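Local structure of NADH-rubredoxin oxidoreductase (Clostridium acetobutylicum, 3KLJ) at residues K8-L13 against D34-N39; K42-Y47 against V79-F84; I103-L108 against K258-C263. The protein catalyses the NADH-dependent reduction of rubredoxin through a bound FAD; rubredoxin passes the electrons on to proteins that scavenge dioxygen in this obligate anaerobe. One frame throughout, in Å; residues are numbered along the deposited sequence. Where two conformers were deposited one is given.

Contact 1 of 3, residues K8-L13 against D34-N39; sequences KSTKIL and DITMIN. With FAD (flavin-adenine dinucleotide), chain B.
The first beta-alpha-beta unit of the FAD-binding domain brings K8-L13 and D34-N39 together as parallel neighbours, with I12 opposite I35 and L13 opposite T36. I12 N donates to D34 O at 3.0 Å, almost straight at 174°. T36 N donates to I12 O at 2.9 Å, so I12 is gripped through both its backbone polar groups. On the N-terminal side of I12 the polar contact is looser. K11 N makes only weak bonds to D34, one to the backbone O and one to OD2 at 3.4 Å. The D34 carboxylate reaches K11 because CG is trans to the backbone N (chi1 -173°). Its OD1 forms a salt bridge with K78 on the next strand. In the conformer given, the aliphatic part of K11 crosses D34 at about a right angle, with CD 3.4 Å from D34 CB. At the other end, L13 CD2 presses closely on I38 CD1, 3.5 Å away. The same methyl of L13 lies 3.4 Å from T36 O. I38 turns its other branch to the cofactor, with CG2 3.8 Å from C2A of the FAD adenine. N39 comes next in the chain. Its OD1 lies 3.0 Å from the ribose hydroxyl O3B; A17 N donates to it. Two parallel strands joined through helix 19-28, with the residue after I38 meeting the adenosine ribose, are characteristic of the Rossmann-type dinucleotide fold.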
# COMPACT_ATOMS: atom_id res chain seq x y z
N LYS A 8 28.17 -7.48 -16.76
CA LYS A 8 27.33 -8.55 -16.14
C LYS A 8 26.06 -8.84 -16.94
O LYS A 8 25.45 -7.92 -17.52
CB LYS A 8 26.99 -8.18 -14.69
CG LYS A 8 28.13 -8.45 -13.68
CD LYS A 8 28.25 -7.36 -12.60
CE LYS A 8 27.10 -7.38 -11.60
NZ LYS A 8 27.17 -8.57 -10.71
N SER A 9 25.68 -10.12 -16.98
CA SER A 9 24.49 -10.57 -17.69
C SER A 9 23.86 -11.77 -16.99
O SER A 9 24.58 -12.67 -16.54
CB SER A 9 24.82 -10.92 -19.14
OG SER A 9 25.38 -12.21 -19.24
N THR A 10 22.53 -11.78 -16.89
CA THR A 10 21.79 -12.86 -16.23
C THR A 10 20.60 -13.29 -17.07
O THR A 10 20.26 -12.63 -18.05
CB THR A 10 21.27 -12.44 -14.82
OG1 THR A 10 20.59 -11.18 -14.90
CG2 THR A 10 22.42 -12.33 -13.85
N LYS A 11 19.97 -14.41 -16.69
CA LYS A 11 18.74 -14.87 -17.33
C LYS A 11 17.58 -13.99 -16.88
O LYS A 11 16.95 -13.29 -17.69
CB LYS A 11 18.47 -16.35 -16.99
CG LYS A 11 19.09 -17.40 -17.93
CD LYS A 11 20.60 -17.49 -17.78
CE LYS A 11 21.09 -18.93 -17.99
NZ LYS A 11 20.56 -19.53 -19.24
N ILE A 12 17.29 -14.03 -15.58
CA ILE A 12 16.21 -13.25 -14.99
C ILE A 12 16.75 -12.08 -14.18
O ILE A 12 17.45 -12.27 -13.17
CB ILE A 12 15.28 -14.12 -14.10
CG1 ILE A 12 14.82 -15.36 -14.87
CG2 ILE A 12 14.11 -13.29 -13.56
CD1 ILE A 12 13.68 -16.07 -14.23
N LEU A 13 16.42 -10.88 -14.64
CA LEU A 13 16.74 -9.65 -13.94
C LEU A 13 15.49 -9.15 -13.23
O LEU A 13 14.45 -8.96 -13.86
CB LEU A 13 17.20 -8.57 -14.91
CG LEU A 13 18.40 -7.70 -14.52
CD1 LEU A 13 18.27 -6.28 -15.05
CD2 LEU A 13 18.69 -7.72 -13.02
N ASP A 34 19.62 -18.72 -13.06
CA ASP A 34 20.45 -17.52 -13.09
C ASP A 34 19.59 -16.28 -12.83
O ASP A 34 19.10 -15.63 -13.76
CB ASP A 34 21.17 -17.42 -14.44
CG ASP A 34 22.18 -16.29 -14.50
OD1 ASP A 34 22.45 -15.64 -13.47
OD2 ASP A 34 22.71 -16.04 -15.60
N ILE A 35 19.43 -15.97 -11.54
CA ILE A 35 18.55 -14.89 -11.08
C ILE A 35 19.34 -13.79 -10.36
O ILE A 35 20.11 -14.06 -9.42
CB ILE A 35 17.48 -15.44 -10.10
CG1 ILE A 35 16.79 -16.69 -10.67
CG2 ILE A 35 16.46 -14.36 -9.72
CD1 ILE A 35 16.28 -17.64 -9.58
N THR A 36 19.12 -12.55 -10.80
CA THR A 36 19.72 -11.38 -10.17
C THR A 36 18.67 -10.35 -9.79
O THR A 36 17.80 -10.01 -10.60
CB THR A 36 20.73 -10.71 -11.13
OG1 THR A 36 21.75 -11.66 -11.44
CG2 THR A 36 21.38 -9.49 -10.50
N MET A 37 18.76 -9.85 -8.56
CA MET A 37 17.88 -8.82 -8.05
C MET A 37 18.66 -7.53 -7.82
O MET A 37 19.71 -7.54 -7.18
CB MET A 37 17.27 -9.25 -6.73
CG MET A 37 16.59 -10.60 -6.74
SD MET A 37 15.82 -10.93 -5.13
CE MET A 37 14.37 -9.88 -5.31
N ILE A 38 18.12 -6.43 -8.35
CA ILE A 38 18.66 -5.10 -8.10
C ILE A 38 17.81 -4.41 -7.03
O ILE A 38 16.60 -4.38 -7.16
CB ILE A 38 18.64 -4.25 -9.39
CG1 ILE A 38 19.48 -4.91 -10.49
CG2 ILE A 38 19.12 -2.83 -9.12
CD1 ILE A 38 19.08 -4.48 -11.90
N ASN A 39 18.43 -3.88 -5.98
CA ASN A 39 17.67 -3.11 -4.98
C ASN A 39 18.32 -1.80 -4.56
O ASN A 39 19.50 -1.78 -4.21
CB ASN A 39 17.35 -3.95 -3.74
CG ASN A 39 16.19 -3.36 -2.91
OD1 ASN A 39 15.11 -3.01 -3.43
ND2 ASN A 39 16.43 -3.26 -1.62
PA FAD B . 8.06 -2.23 -2.53
O1A FAD B . 8.00 -0.72 -2.54
O2A FAD B . 7.75 -2.81 -1.17
O5B FAD B . 9.50 -2.71 -3.01
C5B FAD B . 10.09 -2.17 -4.19
C4B FAD B . 11.60 -2.07 -4.00
O4B FAD B . 12.21 -1.65 -5.22
C3B FAD B . 11.96 -1.02 -2.95
O3B FAD B . 12.85 -1.59 -2.00
C2B FAD B . 12.62 0.10 -3.72
O2B FAD B . 13.68 0.70 -3.01
C1B FAD B . 13.14 -0.62 -4.96
N9A FAD B . 13.30 0.26 -6.13
C8A FAD B . 12.52 1.33 -6.49
N7A FAD B . 13.01 1.86 -7.64
C5A FAD B . 14.09 1.14 -8.02
C6A FAD B . 14.96 1.26 -9.10
N6A FAD B . 14.97 2.37 -9.84
N1A FAD B . 16.01 0.36 -9.22
C2A FAD B . 16.19 -0.64 -8.28
N3A FAD B . 15.33 -0.74 -7.21
C4A FAD B . 14.29 0.13 -7.08
N1 FAD B . -0.18 -3.24 2.40
C2 FAD B . -1.22 -4.02 2.84
O2 FAD B . -1.75 -4.80 2.07
N3 FAD B . -1.66 -3.96 4.15
C4 FAD B . -1.05 -3.09 5.03
O4 FAD B . -1.47 -3.04 6.19
C4X FAD B . 0.00 -2.27 4.59
N5 FAD B . 0.64 -1.40 5.46
C5X FAD B . 1.68 -0.60 5.02
C6 FAD B . 2.31 0.29 5.90
C7 FAD B . 3.37 1.08 5.45
C7M FAD B . 4.05 2.04 6.39
C8 FAD B . 3.80 0.99 4.12
C8M FAD B . 4.93 1.84 3.60
C9 FAD B . 3.16 0.11 3.25
C9A FAD B . 2.11 -0.69 3.70
N10 FAD B . 1.48 -1.57 2.82
C10 FAD B . 0.44 -2.36 3.27
C1' FAD B . 1.92 -1.66 1.40
C2' FAD B . 2.85 -2.82 1.14
O2' FAD B . 4.05 -2.60 1.86
C3' FAD B . 3.12 -2.85 -0.35
O3' FAD B . 1.93 -3.18 -1.05
C4' FAD B . 4.20 -3.85 -0.75
O4' FAD B . 5.41 -3.58 -0.05
C5' FAD B . 4.47 -3.70 -2.24
O5' FAD B . 5.59 -4.49 -2.55
P FAD B . 6.43 -4.19 -3.86
O1P FAD B . 7.54 -5.22 -3.97
O2P FAD B . 5.53 -4.11 -5.07
O3P FAD B . 7.03 -2.70 -3.66

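Contact 2 of 3, residues K42-Y47 against V79-F84. With FAD (flavin-adenine dinucleotide), chain B.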
# COMPACT_ATOMS: atom_id res chain seq x y z
N LYS A 42 19.66 -0.65 1.12
CA LYS A 42 20.82 -1.43 1.57
C LYS A 42 20.41 -2.69 2.34
O LYS A 42 21.26 -3.37 2.93
CB LYS A 42 21.80 -0.56 2.38
CG LYS A 42 21.18 0.26 3.50
CD LYS A 42 22.23 1.17 4.14
CE LYS A 42 21.58 2.30 4.94
NZ LYS A 42 20.99 3.34 4.03
N TYR A 43 19.12 -3.01 2.30
CA TYR A 43 18.54 -4.15 3.01
C TYR A 43 17.91 -5.14 2.04
O TYR A 43 17.41 -4.76 0.98
CB TYR A 43 17.50 -3.68 4.05
CG TYR A 43 17.97 -2.50 4.87
CD1 TYR A 43 18.98 -2.65 5.83
CD2 TYR A 43 17.44 -1.22 4.66
CE1 TYR A 43 19.43 -1.56 6.57
CE2 TYR A 43 17.89 -0.13 5.41
CZ TYR A 43 18.89 -0.31 6.36
OH TYR A 43 19.34 0.76 7.10
N LEU A 44 17.95 -6.42 2.41
CA LEU A 44 17.21 -7.47 1.71
C LEU A 44 15.70 -7.21 1.78
O LEU A 44 15.25 -6.38 2.57
CB LEU A 44 17.56 -8.83 2.32
CG LEU A 44 18.73 -9.66 1.75
CD1 LEU A 44 19.53 -9.00 0.62
CD2 LEU A 44 19.63 -10.20 2.84
N PRO A 45 14.91 -7.90 0.92
CA PRO A 45 13.46 -7.77 0.99
C PRO A 45 12.90 -7.93 2.40
O PRO A 45 13.21 -8.90 3.10
CB PRO A 45 12.97 -8.92 0.10
CG PRO A 45 14.00 -8.96 -0.98
CD PRO A 45 15.32 -8.58 -0.32
N TYR A 46 12.06 -6.98 2.80
CA TYR A 46 11.44 -7.03 4.12
C TYR A 46 9.94 -6.79 4.06
O TYR A 46 9.42 -6.23 3.08
CB TYR A 46 12.12 -6.06 5.07
CG TYR A 46 12.20 -4.61 4.61
CD1 TYR A 46 13.32 -4.13 3.92
CD2 TYR A 46 11.17 -3.71 4.90
CE1 TYR A 46 13.41 -2.79 3.53
CE2 TYR A 46 11.24 -2.38 4.51
CZ TYR A 46 12.36 -1.92 3.83
OH TYR A 46 12.43 -0.59 3.45
N TYR A 47 9.24 -7.25 5.10
CA TYR A 47 7.79 -7.14 5.18
C TYR A 47 7.43 -5.70 5.53
O TYR A 47 7.19 -5.36 6.71
CB TYR A 47 7.22 -8.12 6.22
CG TYR A 47 5.77 -8.46 5.97
CD1 TYR A 47 4.75 -7.71 6.55
CD2 TYR A 47 5.42 -9.53 5.15
CE1 TYR A 47 3.41 -8.02 6.32
CE2 TYR A 47 4.08 -9.85 4.92
CZ TYR A 47 3.08 -9.09 5.52
OH TYR A 47 1.77 -9.38 5.29
N VAL A 79 21.88 -10.76 -5.19
CA VAL A 79 21.25 -9.48 -4.84
C VAL A 79 22.31 -8.38 -4.88
O VAL A 79 23.33 -8.46 -4.19
CB VAL A 79 20.59 -9.52 -3.45
CG1 VAL A 79 19.87 -8.21 -3.16
CG2 VAL A 79 19.60 -10.69 -3.36
N ILE A 80 22.08 -7.38 -5.73
CA ILE A 80 22.92 -6.20 -5.75
C ILE A 80 22.20 -5.09 -4.98
O ILE A 80 21.20 -4.54 -5.45
CB ILE A 80 23.24 -5.72 -7.19
CG1 ILE A 80 23.43 -6.92 -8.13
CG2 ILE A 80 24.49 -4.83 -7.19
CD1 ILE A 80 23.43 -6.55 -9.60
N THR A 81 22.71 -4.79 -3.78
CA THR A 81 22.08 -3.78 -2.91
C THR A 81 22.65 -2.39 -3.18
O THR A 81 23.72 -2.25 -3.78
CB THR A 81 22.26 -4.11 -1.41
OG1 THR A 81 23.63 -4.42 -1.15
CG2 THR A 81 21.38 -5.30 -1.00
N SER A 82 21.90 -1.38 -2.74
CA SER A 82 22.24 0.03 -2.91
C SER A 82 22.50 0.40 -4.37
O SER A 82 23.33 1.26 -4.68
CB SER A 82 23.42 0.43 -2.01
OG SER A 82 23.08 0.30 -0.64
N GLU A 83 21.79 -0.27 -5.27
CA GLU A 83 21.91 -0.01 -6.70
C GLU A 83 20.54 0.31 -7.31
O GLU A 83 19.53 -0.33 -6.99
CB GLU A 83 22.58 -1.18 -7.41
CG GLU A 83 23.33 -0.77 -8.68
CD GLU A 83 24.46 0.22 -8.43
OE1 GLU A 83 24.34 1.38 -8.88
OE2 GLU A 83 25.46 -0.16 -7.78
N PHE A 84 20.53 1.31 -8.18
CA PHE A 84 19.32 1.94 -8.67
C PHE A 84 19.34 1.92 -10.20
O PHE A 84 20.26 2.45 -10.82
CB PHE A 84 19.27 3.39 -8.13
CG PHE A 84 18.01 4.14 -8.47
CD1 PHE A 84 16.90 4.08 -7.63
CD2 PHE A 84 17.95 4.96 -9.60
CE1 PHE A 84 15.73 4.80 -7.92
CE2 PHE A 84 16.78 5.68 -9.91
CZ PHE A 84 15.68 5.60 -9.07
PA FAD B . 8.06 -2.23 -2.53
O1A FAD B . 8.00 -0.72 -2.54
O2A FAD B . 7.75 -2.81 -1.17
O5B FAD B . 9.50 -2.71 -3.01
C5B FAD B . 10.09 -2.17 -4.19
C4B FAD B . 11.60 -2.07 -4.00
O4B FAD B . 12.21 -1.65 -5.22
C3B FAD B . 11.96 -1.02 -2.95
O3B FAD B . 12.85 -1.59 -2.00
C2B FAD B . 12.62 0.10 -3.72
O2B FAD B . 13.68 0.70 -3.01
C1B FAD B . 13.14 -0.62 -4.96
N9A FAD B . 13.30 0.26 -6.13
C8A FAD B . 12.52 1.33 -6.49
N7A FAD B . 13.01 1.86 -7.64
C5A FAD B . 14.09 1.14 -8.02
C6A FAD B . 14.96 1.26 -9.10
N6A FAD B . 14.97 2.37 -9.84
N1A FAD B . 16.01 0.36 -9.22
C2A FAD B . 16.19 -0.64 -8.28
N3A FAD B . 15.33 -0.74 -7.21
C4A FAD B . 14.29 0.13 -7.08
N1 FAD B . -0.18 -3.24 2.40
C2 FAD B . -1.22 -4.02 2.84
O2 FAD B . -1.75 -4.80 2.07
N3 FAD B . -1.66 -3.96 4.15
C4 FAD B . -1.05 -3.09 5.03
O4 FAD B . -1.47 -3.04 6.19
C4X FAD B . 0.00 -2.27 4.59
N5 FAD B . 0.64 -1.40 5.46
C5X FAD B . 1.68 -0.60 5.02
C6 FAD B . 2.31 0.29 5.90
C7 FAD B . 3.37 1.08 5.45
C7M FAD B . 4.05 2.04 6.39
C8 FAD B . 3.80 0.99 4.12
C8M FAD B . 4.93 1.84 3.60
C9 FAD B . 3.16 0.11 3.25
C9A FAD B . 2.11 -0.69 3.70
N10 FAD B . 1.48 -1.57 2.82
C10 FAD B . 0.44 -2.36 3.27
C1' FAD B . 1.92 -1.66 1.40
C2' FAD B . 2.85 -2.82 1.14
O2' FAD B . 4.05 -2.60 1.86
C3' FAD B . 3.12 -2.85 -0.35
O3' FAD B . 1.93 -3.18 -1.05
C4' FAD B . 4.20 -3.85 -0.75
O4' FAD B . 5.41 -3.58 -0.05
C5' FAD B . 4.47 -3.70 -2.24
O5' FAD B . 5.59 -4.49 -2.55
P FAD B . 6.43 -4.19 -3.86
O1P FAD B . 7.54 -5.22 -3.97
O2P FAD B . 5.53 -4.11 -5.07
O3P FAD B . 7.03 -2.70 -3.66
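The adenosine side of the FAD-binding domain is where the loop K42-Y47 meets V79-F84, which runs on from strand 78-80. No hydrogen bond joins the two segments, and the contact is packing near the surface. L44 and V79 form its apolar part: L44 CD1 lies 3.9 Å from V79 CG1. A chi1 of -176° swings this methyl away from the N of V79 and toward the loop. T81 CG2 is a looser neighbour of the same leucine methyl, at 4.4 Å. Y72 of helix 69-74 packs on both L44 and V79. At the other end S82 OG rests against the aliphatic base of K42, 3.4 Å from its CB. The K42 chain then leads away, and NZ forms a salt bridge with D134. Within the loop, K42 CG sits over one face of the Y43 ring, offset toward the rim, and Y43 OH is also hydrogen-bonded to D134. Beyond the packing, the segment V79-F84 turns to the cofactor. FAD N6A lies 3.2 Å from F84 CE1, over a face of the ring and toward its rim. E83 O approaches the adenine C2A at 3.6 Å. A loop packed on an edge strand whose continuation lines the adenine site is consistent with the FAD domain of the glutathione reductase fold.

Contact 3 of 3, residues I103-L108 against K258-C263; sequences IKYEKL and KDIYAC
L108 is held to the strand of I260 by two backbone hydrogen bonds. L108 N donates to D259 O at 3.0 Å with an N-H...O angle of 175°. Y261 N donates to L108 O at 2.7 Å and 170°. Both bonds are nearly straight and fix L108 opposite I260 in parallel register. K107 and D259 lie beside this pair of bonds. Their charged atoms, K107 NZ and D259 OD2, are 4.3 Å apart, too far for a salt bridge. The acid instead makes one through OD1 with K93, which also bonds to E106 O. Two waters extend the polar contact. One is 2.6 Å from Y105 OH and may donate weakly to K258 O. The other lies 3.0 Å from Y261 OH and is a weak acceptor for K107 NZ. The packing begins with K107, whose CG meets the edge of the Y261 ring at CE1, 3.7 Å away. L108 O also lies at that ring's edge, in its plane. Y105 points toward the K258-C263 segment, with CG between its backbone N and carbonyl carbon (chi1 64°). One face of its ring then takes L108 CB over the centre. Its OH lies 3.7 Å from I260 CD1, the two side chains crossing at about a right angle. L108 and I260 point to the same face of the sheet and touch more loosely, through CD2 and CG2. Beyond them, V95 of strand 94-97 and L13 pack on L108, while helix 277-291 packs against Y261. Here a strand from the second part of the FAD-binding domain becomes the outermost of the parallel sheet. The NADH-binding domain is inserted in the chain between the two strands, a topology characteristic of the glutathione reductase fold.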
# COMPACT_ATOMS: atom_id res chain seq x y z
N ILE A 103 23.53 -3.93 -17.13
CA ILE A 103 23.27 -5.36 -16.95
C ILE A 103 22.39 -5.90 -18.07
O ILE A 103 21.31 -5.36 -18.34
CB ILE A 103 22.65 -5.67 -15.56
CG1 ILE A 103 23.72 -5.55 -14.46
CG2 ILE A 103 22.02 -7.07 -15.52
CD1 ILE A 103 23.17 -5.26 -13.09
N LYS A 104 22.86 -6.96 -18.72
CA LYS A 104 22.09 -7.65 -19.75
C LYS A 104 21.18 -8.71 -19.14
O LYS A 104 21.58 -9.42 -18.22
CB LYS A 104 23.01 -8.26 -20.82
CG LYS A 104 22.27 -8.84 -22.04
CD LYS A 104 23.03 -8.63 -23.35
CE LYS A 104 24.24 -9.55 -23.48
NZ LYS A 104 24.93 -9.40 -24.80
N TYR A 105 19.96 -8.80 -19.66
CA TYR A 105 18.99 -9.79 -19.20
C TYR A 105 18.42 -10.57 -20.37
O TYR A 105 18.51 -10.13 -21.51
CB TYR A 105 17.84 -9.10 -18.44
CG TYR A 105 17.01 -8.15 -19.29
CD1 TYR A 105 15.97 -8.63 -20.09
CD2 TYR A 105 17.25 -6.77 -19.28
CE1 TYR A 105 15.20 -7.78 -20.87
CE2 TYR A 105 16.48 -5.90 -20.06
CZ TYR A 105 15.46 -6.42 -20.84
OH TYR A 105 14.69 -5.59 -21.62
N GLU A 106 17.82 -11.73 -20.08
CA GLU A 106 16.99 -12.43 -21.07
C GLU A 106 15.53 -12.07 -20.78
O GLU A 106 14.74 -11.81 -21.69
CB GLU A 106 17.20 -13.94 -21.02
CG GLU A 106 18.66 -14.39 -21.16
CD GLU A 106 18.81 -15.90 -21.31
OE1 GLU A 106 17.78 -16.60 -21.37
OE2 GLU A 106 19.97 -16.39 -21.36
N LYS A 107 15.17 -12.06 -19.49
CA LYS A 107 13.88 -11.56 -19.04
C LYS A 107 14.02 -10.54 -17.91
O LYS A 107 14.87 -10.70 -17.03
CB LYS A 107 12.98 -12.71 -18.59
CG LYS A 107 12.05 -13.20 -19.67
CD LYS A 107 12.45 -14.52 -20.22
CE LYS A 107 11.41 -14.97 -21.22
NZ LYS A 107 11.74 -16.31 -21.76
N LEU A 108 13.19 -9.50 -17.97
CA LEU A 108 13.20 -8.43 -16.98
C LEU A 108 11.88 -8.40 -16.23
O LEU A 108 10.80 -8.34 -16.84
CB LEU A 108 13.46 -7.07 -17.67
CG LEU A 108 13.51 -5.82 -16.77
CD1 LEU A 108 14.68 -5.87 -15.79
CD2 LEU A 108 13.56 -4.53 -17.58
N LYS A 258 7.73 -7.09 -25.15
CA LYS A 258 8.13 -8.49 -25.05
C LYS A 258 9.25 -8.68 -24.03
O LYS A 258 10.19 -7.88 -23.97
CB LYS A 258 8.56 -9.04 -26.42
CG LYS A 258 8.55 -10.58 -26.51
CD LYS A 258 7.11 -11.13 -26.39
CE LYS A 258 7.08 -12.62 -26.06
NZ LYS A 258 5.85 -12.94 -25.26
N ASP A 259 9.12 -9.73 -23.21
CA ASP A 259 10.17 -10.18 -22.29
C ASP A 259 10.40 -9.25 -21.11
O ASP A 259 11.31 -9.48 -20.29
CB ASP A 259 11.48 -10.46 -23.05
CG ASP A 259 11.40 -11.70 -23.92
OD1 ASP A 259 12.15 -11.76 -24.91
OD2 ASP A 259 10.60 -12.61 -23.62
N ILE A 260 9.55 -8.23 -21.01
CA ILE A 260 9.49 -7.39 -19.82
C ILE A 260 8.17 -7.58 -19.05
O ILE A 260 7.08 -7.44 -19.62
CB ILE A 260 9.67 -5.90 -20.15
CG1 ILE A 260 10.99 -5.67 -20.90
CG2 ILE A 260 9.57 -5.06 -18.84
CD1 ILE A 260 11.29 -4.20 -21.18
N TYR A 261 8.29 -7.87 -17.76
CA TYR A 261 7.15 -8.09 -16.87
C TYR A 261 7.14 -7.02 -15.80
O TYR A 261 8.15 -6.36 -15.57
CB TYR A 261 7.25 -9.46 -16.18
CG TYR A 261 7.36 -10.63 -17.13
CD1 TYR A 261 8.56 -10.91 -17.79
CD2 TYR A 261 6.27 -11.47 -17.37
CE1 TYR A 261 8.67 -11.99 -18.66
CE2 TYR A 261 6.38 -12.55 -18.24
CZ TYR A 261 7.58 -12.80 -18.88
OH TYR A 261 7.70 -13.86 -19.74
N ALA A 262 6.00 -6.87 -15.13
CA ALA A 262 5.90 -6.04 -13.93
C ALA A 262 4.89 -6.65 -12.95
O ALA A 262 4.03 -7.44 -13.33
CB ALA A 262 5.51 -4.62 -14.30
N CYS A 263 5.01 -6.26 -11.68
CA CYS A 263 4.24 -6.90 -10.60
C CYS A 263 4.27 -6.08 -9.33
O CYS A 263 5.26 -5.42 -9.04
CB CYS A 263 4.78 -8.30 -10.31
SG CYS A 263 6.57 -8.38 -10.07
O HOH W 1 13.22 -6.51 -23.54
O HOH W 2 8.60 -16.59 -20.75

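All three contacts reach one parallel sheet, with strands in the order 78-80, 35-38, 12-15, 107-110, 260-262. Contact 1 lies in the middle, its centre about 13 Å from that of contact 2 and about 9 Å from that of contact 3. Toward contact 2, M37 O and I80 N are 2.8 Å apart, a probable hydrogen bond between neighbouring strands. Toward contact 3, K11 O and K107 N are likewise 2.8 Å apart. Contacts 1 and 2 both touch the FAD, and I38 CG2 packs on E83 O near the adenine. Contact 3 stands back from the cofactor: the side chain of L108 is about 9 Å from FAD.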